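Local coordinates for protein putative phosphatase (Clostridium difficile, PDB 3SD7) that probably acts as a phosphatase of the haloacid dehalogenase-like hydrolase family and binds a sodium ion in this crystal, at residues Ile128-Phe139 against Tyr152-Leu161. Residues are numbered along the deposited sequence; the frame is centred on the assembly and turned at random.
Sequences ILLVATSKPTVF and YFKYIAGSNL
Tyr152 meets Leu129 through its backbone: water 1 donates to Tyr152 O and accepts from Leu129 N. Phe153 follows, its ring lying beside strand 128-133. Val131 CG2 sits over one ring face, 3.8 Å from the centroid of Phe153, in a CH-pi contact. A chi1 of 171° turns CG2 beside the Val131 backbone N, and it ends over that ring. Leu130 N meets the same ring at its edge, and Leu119 of helix 115-124 also touches Phe153.

Lys154 N then bonds to Leu129 O at 2.9 Å. The directions of strands 128-133 and 155-159 differ by 2°, so they run parallel. Tyr155 O accepts from Val131 N, Val131 O from Ala157 N, and Ala157 O from Thr133 N. Leu130 CD2 lies 3.9 Å from Tyr155 CD2, on the sheet face packed by helix 168-179. On the other face, packed by helix 137-146, Ile156 CG2 meets Val131 CB.

At Gly158 the register shifts by two, a beta bulge whose extra residues lie within Thr133-Lys135. An ST turn, Lys135 N to Thr133 OG1, shapes that corner; Thr133 OG1 also bonds Asp35. Gly158 CA passes 3.1 Å from Lys135 O. Gly158 N donates to Thr137 OG1 at 2.9 Å. Ser159 grips the corner twice: its N donates to Lys135 O, and its OG to Ser134 O at 2.7 Å. A chi1 of 56° brings this OG above the Ser134 carbonyl plane. Ser159 O accepts from Thr137 N and from water 3. Finally, Leu161 CD2 covers one face of the Phe139 ring, although Leu161 is poorly ordered.

The unit is a beta-alpha-beta crossover in a Rossmann-like HAD core, with 155-159 an edge strand. Lys135 NZ forms a salt bridge with the sodium ligand Asp37. Ser159 probably helps position the turn carrying this second-shell lysine.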
ATOM      1  N   ILE A 128      10.256   6.294  15.002  1.00 24.85           N
ATOM      2  CA  ILE A 128       9.603   7.202  14.084  1.00 22.17           C
ATOM      3  C   ILE A 128       9.007   6.317  12.983  1.00 19.82           C
ATOM      4  O   ILE A 128       9.726   5.513  12.350  1.00 22.55           O
ATOM      5  CB  ILE A 128      10.614   8.176  13.471  1.00 23.32           C
ATOM      6  CG1 ILE A 128      11.132   9.109  14.561  1.00 29.26           C
ATOM      7  CG2 ILE A 128       9.922   8.998  12.368  1.00 24.30           C
ATOM      8  CD1 ILE A 128      12.328   9.935  14.133  1.00 36.95           C
ATOM      9  N   LEU A 129       7.697   6.453  12.796  1.00 20.08           N
ATOM     10  CA  LEU A 129       6.953   5.646  11.839  1.00 20.06           C
ATOM     11  C   LEU A 129       6.487   6.562  10.706  1.00 19.35           C
ATOM     12  O   LEU A 129       5.963   7.678  10.933  1.00 19.10           O
ATOM     13  CB  LEU A 129       5.762   4.997  12.516  1.00 19.65           C
ATOM     14  CG  LEU A 129       6.063   4.232  13.810  1.00 21.76           C
ATOM     15  CD1 LEU A 129       4.781   3.570  14.349  1.00 22.45           C
ATOM     16  CD2 LEU A 129       7.157   3.188  13.583  1.00 21.04           C
ATOM     17  N   LEU A 130       6.699   6.096   9.491  1.00 19.26           N
ATOM     18  CA  LEU A 130       6.330   6.854   8.306  1.00 17.81           C
ATOM     19  C   LEU A 130       5.559   5.977   7.339  1.00 17.92           C
ATOM     20  O   LEU A 130       5.746   4.760   7.309  1.00 18.06           O
ATOM     21  CB  LEU A 130       7.603   7.322   7.605  1.00 18.76           C
ATOM     22  CG  LEU A 130       8.666   8.092   8.411  1.00 19.15           C
ATOM     23  CD1 LEU A 130       9.960   8.319   7.575  1.00 22.93           C
ATOM     24  CD2 LEU A 130       8.105   9.395   8.936  1.00 18.85           C
ATOM     25  N   VAL A 131       4.727   6.590   6.503  1.00 17.67           N
ATOM     26  CA  VAL A 131       4.078   5.880   5.404  1.00 17.64           C
ATOM     27  C   VAL A 131       4.648   6.392   4.095  1.00 19.38           C
ATOM     28  O   VAL A 131       4.749   7.609   3.909  1.00 19.75           O
ATOM     29  CB  VAL A 131       2.539   6.029   5.410  1.00 18.84           C
ATOM     30  CG1 VAL A 131       1.909   5.472   4.123  1.00 20.44           C
ATOM     31  CG2 VAL A 131       1.947   5.322   6.633  1.00 19.54           C
ATOM     32  N   ALA A 132       5.079   5.463   3.242  1.00 18.41           N
ATOM     33  CA  ALA A 132       5.568   5.766   1.904  1.00 20.77           C
ATOM     34  C   ALA A 132       4.826   4.818   0.969  1.00 21.36           C
ATOM     35  O   ALA A 132       5.051   3.613   0.979  1.00 20.88           O
ATOM     36  CB  ALA A 132       7.107   5.580   1.813  1.00 22.40           C
ATOM     37  N   THR A 133       3.937   5.377   0.163  1.00 21.56           N
ATOM     38  CA  THR A 133       3.042   4.596  -0.670  1.00 22.40           C
ATOM     39  C   THR A 133       2.831   5.233  -2.038  1.00 24.71           C
ATOM     40  O   THR A 133       3.069   6.438  -2.220  1.00 22.56           O
ATOM     41  CB  THR A 133       1.690   4.445   0.057  1.00 22.91           C
ATOM     42  OG1 THR A 133       0.784   3.632  -0.700  1.00 25.45           O
ATOM     43  CG2 THR A 133       1.027   5.819   0.344  1.00 23.40           C
ATOM     44  N   SER A 134       2.422   4.396  -2.993  1.00 25.08           N
ATOM     45  CA  SER A 134       2.060   4.848  -4.322  1.00 28.29           C
ATOM     46  C   SER A 134       0.583   5.277  -4.334  1.00 27.35           C
ATOM     47  O   SER A 134       0.149   5.931  -5.278  1.00 30.55           O
ATOM     48  CB  SER A 134       2.318   3.747  -5.376  1.00 30.17           C
ATOM     49  OG  SER A 134       3.704   3.453  -5.506  1.00 30.78           O
ATOM     50  N   LYS A 135      -0.171   4.906  -3.306  1.00 27.82           N
ATOM     51  CA  LYS A 135      -1.581   5.298  -3.190  1.00 30.11           C
ATOM     52  C   LYS A 135      -1.626   6.813  -3.032  1.00 30.06           C
ATOM     53  O   LYS A 135      -0.684   7.384  -2.469  1.00 26.90           O
ATOM     54  CB  LYS A 135      -2.205   4.637  -1.969  1.00 31.11           C
ATOM     55  CG  LYS A 135      -3.744   4.575  -2.037  1.00 37.00           C
ATOM     56  CD  LYS A 135      -4.306   3.771  -0.897  1.00 40.71           C
ATOM     57  CE  LYS A 135      -5.774   3.399  -1.087  1.00 36.20           C
ATOM     58  NZ  LYS A 135      -6.059   2.151  -1.872  1.00 33.57           N
ATOM     59  N   PRO A 136      -2.674   7.490  -3.556  1.00 29.73           N
ATOM     60  CA  PRO A 136      -2.726   8.945  -3.349  1.00 28.90           C
ATOM     61  C   PRO A 136      -2.689   9.314  -1.866  1.00 27.50           C
ATOM     62  O   PRO A 136      -3.319   8.678  -1.047  1.00 28.05           O
ATOM     63  CB  PRO A 136      -4.056   9.345  -3.974  1.00 32.45           C
ATOM     64  CG  PRO A 136      -4.245   8.333  -5.057  1.00 33.71           C
ATOM     65  CD  PRO A 136      -3.727   7.049  -4.491  1.00 30.85           C
ATOM     66  N   THR A 137      -1.916  10.332  -1.534  1.00 26.72           N
ATOM     67  CA  THR A 137      -1.783  10.771  -0.142  1.00 25.45           C
ATOM     68  C   THR A 137      -3.117  10.977   0.534  1.00 26.49           C
ATOM     69  O   THR A 137      -3.286  10.528   1.663  1.00 25.73           O
ATOM     70  CB  THR A 137      -1.013  12.070  -0.076  1.00 27.37           C
ATOM     71  OG1 THR A 137       0.222  11.883  -0.766  1.00 24.33           O
ATOM     72  CG2 THR A 137      -0.756  12.504   1.392  1.00 25.23           C
ATOM     73  N   VAL A 138      -4.056  11.650  -0.143  0.50 27.82           N
ATOM     74  CA  VAL A 138      -5.376  11.928   0.457  0.50 30.04           C
ATOM     75  C   VAL A 138      -6.072  10.631   0.874  0.50 29.12           C
ATOM     76  O   VAL A 138      -6.684  10.568   1.939  0.50 28.34           O
ATOM     77  CB  VAL A 138      -6.305  12.745  -0.456  0.50 32.51           C
ATOM     78  CG1 VAL A 138      -6.648  11.971  -1.728  0.50 32.43           C
ATOM     79  CG2 VAL A 138      -7.579  13.114   0.300  0.50 35.30           C
ATOM     80  N   PHE A 139      -5.983   9.602   0.039  1.00 28.18           N
ATOM     81  CA  PHE A 139      -6.578   8.325   0.392  1.00 27.41           C
ATOM     82  C   PHE A 139      -5.860   7.662   1.579  1.00 24.13           C
ATOM     83  O   PHE A 139      -6.513   7.143   2.480  1.00 24.70           O
ATOM     84  CB  PHE A 139      -6.632   7.364  -0.820  1.00 29.22           C
ATOM     85  CG  PHE A 139      -7.458   7.864  -1.970  1.00 30.76           C
ATOM     86  CD1 PHE A 139      -8.529   8.736  -1.776  1.00 33.64           C
ATOM     87  CD2 PHE A 139      -7.233   7.377  -3.237  1.00 36.53           C
ATOM     88  CE1 PHE A 139      -9.309   9.169  -2.855  1.00 40.51           C
ATOM     89  CE2 PHE A 139      -8.019   7.794  -4.311  1.00 39.12           C
ATOM     90  CZ  PHE A 139      -9.042   8.695  -4.112  1.00 40.59           C
ATOM     91  N   TYR A 152      -0.009   7.619  14.923  1.00 24.90           N
ATOM     92  CA  TYR A 152       1.298   6.967  15.168  1.00 23.68           C
ATOM     93  C   TYR A 152       2.367   7.309  14.128  1.00 22.63           C
ATOM     94  O   TYR A 152       3.526   6.983  14.325  1.00 22.56           O
ATOM     95  CB  TYR A 152       1.126   5.434  15.227  1.00 24.05           C
ATOM     96  CG  TYR A 152       0.116   5.037  16.284  1.00 26.57           C
ATOM     97  CD1 TYR A 152       0.313   5.397  17.601  1.00 33.93           C
ATOM     98  CD2 TYR A 152      -1.061   4.373  15.950  1.00 32.28           C
ATOM     99  CE1 TYR A 152      -0.620   5.099  18.579  1.00 34.40           C
ATOM    100  CE2 TYR A 152      -2.006   4.040  16.938  1.00 36.96           C
ATOM    101  CZ  TYR A 152      -1.776   4.417  18.248  1.00 37.41           C
ATOM    102  OH  TYR A 152      -2.704   4.124  19.248  1.00 41.02           O
ATOM    103  N   PHE A 153       1.972   7.961  13.034  1.00 21.50           N
ATOM    104  CA  PHE A 153       2.892   8.282  11.951  1.00 20.34           C
ATOM    105  C   PHE A 153       3.275   9.762  11.936  1.00 20.72           C
ATOM    106  O   PHE A 153       2.415  10.639  11.989  1.00 22.86           O
ATOM    107  CB  PHE A 153       2.274   7.908  10.598  1.00 20.08           C
ATOM    108  CG  PHE A 153       2.009   6.442  10.466  1.00 17.58           C
ATOM    109  CD1 PHE A 153       3.024   5.594  10.090  1.00 20.33           C
ATOM    110  CD2 PHE A 153       0.754   5.913  10.737  1.00 21.14           C
ATOM    111  CE1 PHE A 153       2.820   4.246  10.001  1.00 21.41           C
ATOM    112  CE2 PHE A 153       0.542   4.539  10.640  1.00 21.08           C
ATOM    113  CZ  PHE A 153       1.582   3.716  10.290  1.00 20.79           C
ATOM    114  N   LYS A 154       4.563  10.013  11.850  1.00 21.72           N
ATOM    115  CA  LYS A 154       5.057  11.389  11.790  1.00 21.63           C
ATOM    116  C   LYS A 154       4.708  12.037  10.479  1.00 22.48           C
ATOM    117  O   LYS A 154       4.260  13.190  10.477  1.00 23.17           O
ATOM    118  CB  LYS A 154       6.551  11.440  12.045  1.00 22.77           C
ATOM    119  CG  LYS A 154       7.083  12.855  12.185  1.00 23.16           C
ATOM    120  CD  LYS A 154       8.541  12.877  12.656  1.00 28.44           C
ATOM    121  CE  LYS A 154       9.074  14.307  12.845  1.00 35.30           C
ATOM    122  NZ  LYS A 154       8.362  15.122  13.888  1.00 40.78           N
ATOM    123  N   TYR A 155       4.957  11.325   9.373  1.00 20.55           N
ATOM    124  CA  TYR A 155       4.672  11.815   8.031  1.00 20.41           C
ATOM    125  C   TYR A 155       4.036  10.708   7.233  1.00 20.89           C
ATOM    126  O   TYR A 155       4.342   9.511   7.423  1.00 20.26           O
ATOM    127  CB  TYR A 155       5.930  12.296   7.325  1.00 20.33           C
ATOM    128  CG  TYR A 155       6.612  13.452   8.000  1.00 20.31           C
ATOM    129  CD1 TYR A 155       5.982  14.668   8.133  1.00 21.43           C
ATOM    130  CD2 TYR A 155       7.880  13.307   8.511  1.00 23.85           C
ATOM    131  CE1 TYR A 155       6.624  15.743   8.758  1.00 24.61           C
ATOM    132  CE2 TYR A 155       8.522  14.338   9.140  1.00 25.37           C
ATOM    133  CZ  TYR A 155       7.900  15.556   9.265  1.00 24.63           C
ATOM    134  OH  TYR A 155       8.520  16.597   9.905  1.00 30.53           O
ATOM    135  N   ILE A 156       3.160  11.103   6.315  1.00 21.87           N
ATOM    136  CA  ILE A 156       2.449  10.178   5.425  1.00 22.36           C
ATOM    137  C   ILE A 156       2.619  10.770   4.049  1.00 22.96           C
ATOM    138  O   ILE A 156       2.228  11.938   3.813  1.00 25.25           O
ATOM    139  CB  ILE A 156       0.961  10.067   5.793  1.00 22.28           C
ATOM    140  CG1 ILE A 156       0.786   9.394   7.165  1.00 25.41           C
ATOM    141  CG2 ILE A 156       0.166   9.328   4.688  1.00 23.26           C
ATOM    142  CD1 ILE A 156      -0.609   9.648   7.816  1.00 27.83           C
ATOM    143  N   ALA A 157       3.243   9.997   3.148  1.00 22.11           N
ATOM    144  CA  ALA A 157       3.531  10.405   1.784  1.00 23.05           C
ATOM    145  C   ALA A 157       3.054   9.393   0.756  1.00 23.49           C
ATOM    146  O   ALA A 157       3.479   8.240   0.759  1.00 22.88           O
ATOM    147  CB  ALA A 157       5.022  10.623   1.597  1.00 25.96           C
ATOM    148  N   GLY A 158       2.163   9.859  -0.111  1.00 23.89           N
ATOM    149  CA  GLY A 158       1.650   9.096  -1.237  1.00 25.25           C
ATOM    150  C   GLY A 158       1.787   9.896  -2.512  1.00 28.42           C
ATOM    151  O   GLY A 158       2.610  10.825  -2.619  1.00 29.32           O
ATOM    152  N   SER A 159       0.993   9.524  -3.507  1.00 29.49           N
ATOM    153  CA  SER A 159       0.989  10.208  -4.772  1.00 34.28           C
ATOM    154  C   SER A 159      -0.081  11.307  -4.782  1.00 36.67           C
ATOM    155  O   SER A 159      -0.873  11.456  -3.856  1.00 32.10           O
ATOM    156  CB  SER A 159       0.737   9.208  -5.896  1.00 35.25           C
ATOM    157  OG  SER A 159      -0.461   8.506  -5.682  1.00 41.51           O
ATOM    158  N   ASN A 160      -0.095  12.088  -5.850  1.00 42.77           N
ATOM    159  CA  ASN A 160      -1.093  13.137  -5.980  1.00 46.48           C
ATOM    160  C   ASN A 160      -2.354  12.548  -6.581  1.00 50.88           C
ATOM    161  O   ASN A 160      -2.275  11.592  -7.360  1.00 50.51           O
ATOM    162  CB  ASN A 160      -0.554  14.279  -6.834  1.00 48.74           C
ATOM    163  CG  ASN A 160       0.479  15.110  -6.104  1.00 50.44           C
ATOM    164  OD1 ASN A 160       0.629  15.015  -4.871  1.00 49.36           O
ATOM    165  ND2 ASN A 160       1.189  15.952  -6.851  1.00 59.77           N
ATOM    166  N   LEU A 161      -3.517  13.062  -6.177  1.00 55.07           N
ATOM    167  CA  LEU A 161      -4.783  12.619  -6.782  1.00 59.35           C
ATOM    168  C   LEU A 161      -4.733  13.006  -8.253  1.00 64.22           C
ATOM    169  O   LEU A 161      -4.136  14.033  -8.603  1.00 65.78           O
ATOM    170  CB  LEU A 161      -5.996  13.297  -6.139  1.00 60.17           C
ATOM    171  CG  LEU A 161      -6.529  12.796  -4.806  1.00 59.73           C
ATOM    172  CD1 LEU A 161      -7.570  13.784  -4.263  1.00 62.30           C
ATOM    173  CD2 LEU A 161      -7.120  11.408  -4.976  1.00 57.73           C
TER
HETATM  174  O   HOH W   1       5.965   8.271  14.449  1.00 19.34           O
HETATM  175  O   HOH W   2       0.543  14.255  -2.081  1.00 28.30           O
HETATM  176  O   HOH W   3      -3.354  12.555  -2.473  1.00 25.48           O